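Local atomic coordinates of kirola (PDB entry 4IGX), a protein that is an allergen of kiwifruit from the major latex protein family, and probably binds small hydrophobic ligands within its Bet v 1-like fold. Residues 85-90 with 97-102. Numbering follows the deposited sequence.
Sequences FKIVEG and KTFIII
Ile101 and Phe85 face each other as an antiparallel hydrogen-bonded pair, their backbones joined in both directions: Phe85 N donates to Ile101 O and Ile101 N to Phe85 O, each at 2.8 Å and nearly straight (171° and 173°). Two residues further along, Ile87 N donates to Phe99 O at 3.0 Å. The return bond between these same two residues is not made directly: a water molecule donates to Ile87 O and accepts from Phe99 N, so the strands stay bridged as they begin to splay.

Phe85, Ile87 and Ile101 bury the most surface here. Ile87 CG1 lies beside its own backbone N, and a chi2 of 74° turns CD1 in towards the partner strand, 3.6 Å from Ile101 CD1. The same methyl lies 3.9 Å from Phe99 CD2, meeting that ring obliquely, so it touches two residues of the neighbouring strand. Phe85 packs differently: its CB approaches Ile101 CB, while an edge of its ring passes near Ile101 O and its side chain also touches Leu28. Beta-branched isoleucine suits such extended backbone; Phe85 and Phe99 are both buried, and the Phe99 ring also meets those of Tyr96 and Phe118.

Lys86 and Ile100 share the other face as a non-hydrogen-bonded pair. There Ile100 CD1 rests 3.5 Å from Lys86 CB. Lysine suits this partly exposed site, since its methylenes pack while its ammonium end leads away from the partner strand.

The two segments belong to a beta hairpin inside the curved antiparallel sheet of the Bet v 1 fold. Strand 65-77 flanks 82-88, with a classic bulge at Val88 and Glu89 opposite Lys70; strand 113-122 flanks 96-106, where Ile101 touches Trp116 and Phe118.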
# COMPACT_ATOMS: atom_id res chain seq x y z
N PHE A 85 3.36 -3.77 -5.02
CA PHE A 85 2.93 -4.93 -4.30
C PHE A 85 1.88 -5.67 -5.10
O PHE A 85 0.93 -5.03 -5.59
CB PHE A 85 2.26 -4.50 -3.00
CG PHE A 85 3.13 -3.70 -2.12
CD1 PHE A 85 4.02 -4.34 -1.27
CD2 PHE A 85 3.10 -2.31 -2.15
CE1 PHE A 85 4.83 -3.60 -0.45
CE2 PHE A 85 3.93 -1.57 -1.35
CZ PHE A 85 4.78 -2.22 -0.49
N LYS A 86 2.00 -6.99 -5.20
CA LYS A 86 0.95 -7.80 -5.79
C LYS A 86 0.30 -8.66 -4.71
O LYS A 86 0.99 -9.38 -4.02
CB LYS A 86 1.53 -8.71 -6.86
CG LYS A 86 0.55 -9.72 -7.44
CD LYS A 86 1.23 -10.49 -8.53
CE LYS A 86 0.46 -11.67 -8.95
NZ LYS A 86 1.23 -12.33 -10.05
N ILE A 87 -1.02 -8.63 -4.62
CA ILE A 87 -1.72 -9.39 -3.60
C ILE A 87 -1.95 -10.80 -4.12
O ILE A 87 -2.55 -10.98 -5.15
CB ILE A 87 -3.08 -8.77 -3.22
CG1 ILE A 87 -2.93 -7.39 -2.54
CG2 ILE A 87 -3.77 -9.66 -2.24
CD1 ILE A 87 -2.56 -6.28 -3.40
N VAL A 88 -1.45 -11.79 -3.40
CA VAL A 88 -1.64 -13.18 -3.83
C VAL A 88 -2.65 -13.91 -3.00
O VAL A 88 -3.28 -14.82 -3.48
CB VAL A 88 -0.30 -13.97 -3.91
CG1 VAL A 88 0.61 -13.32 -4.94
CG2 VAL A 88 0.39 -14.11 -2.53
N GLU A 89 -2.86 -13.51 -1.76
CA GLU A 89 -3.81 -14.22 -0.91
C GLU A 89 -4.52 -13.28 -0.01
O GLU A 89 -3.96 -12.25 0.39
CB GLU A 89 -3.10 -15.20 0.01
CG GLU A 89 -3.02 -16.60 -0.48
CD GLU A 89 -2.17 -17.45 0.44
OE1 GLU A 89 -2.51 -17.57 1.63
OE2 GLU A 89 -1.13 -17.98 -0.03
N GLY A 90 -5.74 -13.67 0.36
CA GLY A 90 -6.48 -12.95 1.36
C GLY A 90 -7.78 -12.39 0.89
O GLY A 90 -8.22 -12.62 -0.22
N LYS A 97 -9.50 -11.27 -9.21
CA LYS A 97 -8.58 -12.26 -9.76
C LYS A 97 -7.17 -11.79 -9.51
O LYS A 97 -6.32 -12.56 -9.08
CB LYS A 97 -8.84 -12.45 -11.27
CG LYS A 97 -8.17 -13.68 -11.93
CD LYS A 97 -8.81 -14.00 -13.31
CE LYS A 97 -7.87 -14.81 -14.23
NZ LYS A 97 -8.59 -15.70 -15.23
N THR A 98 -6.95 -10.51 -9.76
CA THR A 98 -5.66 -9.88 -9.74
C THR A 98 -5.82 -8.55 -9.05
O THR A 98 -6.85 -7.88 -9.25
CB THR A 98 -5.22 -9.56 -11.16
OG1 THR A 98 -5.13 -10.79 -11.89
CG2 THR A 98 -3.87 -8.82 -11.18
N PHE A 99 -4.82 -8.19 -8.26
CA PHE A 99 -4.80 -6.89 -7.58
C PHE A 99 -3.37 -6.42 -7.33
O PHE A 99 -2.63 -7.05 -6.60
CB PHE A 99 -5.57 -6.91 -6.24
CG PHE A 99 -6.18 -5.58 -5.89
CD1 PHE A 99 -7.55 -5.38 -5.99
CD2 PHE A 99 -5.38 -4.51 -5.49
CE1 PHE A 99 -8.10 -4.14 -5.68
CE2 PHE A 99 -5.95 -3.27 -5.19
CZ PHE A 99 -7.30 -3.10 -5.28
N ILE A 100 -3.03 -5.28 -7.94
CA ILE A 100 -1.68 -4.68 -7.86
C ILE A 100 -1.75 -3.29 -7.24
O ILE A 100 -2.52 -2.47 -7.68
CB ILE A 100 -1.07 -4.53 -9.25
CG1 ILE A 100 -0.96 -5.90 -9.94
CG2 ILE A 100 0.27 -3.80 -9.20
CD1 ILE A 100 0.08 -6.79 -9.34
N ILE A 101 -0.93 -3.04 -6.24
CA ILE A 101 -0.90 -1.75 -5.57
C ILE A 101 0.47 -1.17 -5.80
O ILE A 101 1.50 -1.80 -5.51
CB ILE A 101 -1.18 -1.83 -4.05
CG1 ILE A 101 -2.53 -2.49 -3.81
CG2 ILE A 101 -1.14 -0.41 -3.45
CD1 ILE A 101 -2.84 -2.80 -2.39
N ILE A 102 0.47 0.02 -6.38
CA ILE A 102 1.69 0.77 -6.58
C ILE A 102 1.58 2.01 -5.71
O ILE A 102 0.54 2.68 -5.72
CB ILE A 102 1.84 1.16 -8.06
CG1 ILE A 102 1.76 -0.10 -8.93
CG2 ILE A 102 3.12 1.96 -8.32
CD1 ILE A 102 1.62 0.22 -10.38
O HOH W 1 -2.76 -10.47 -7.92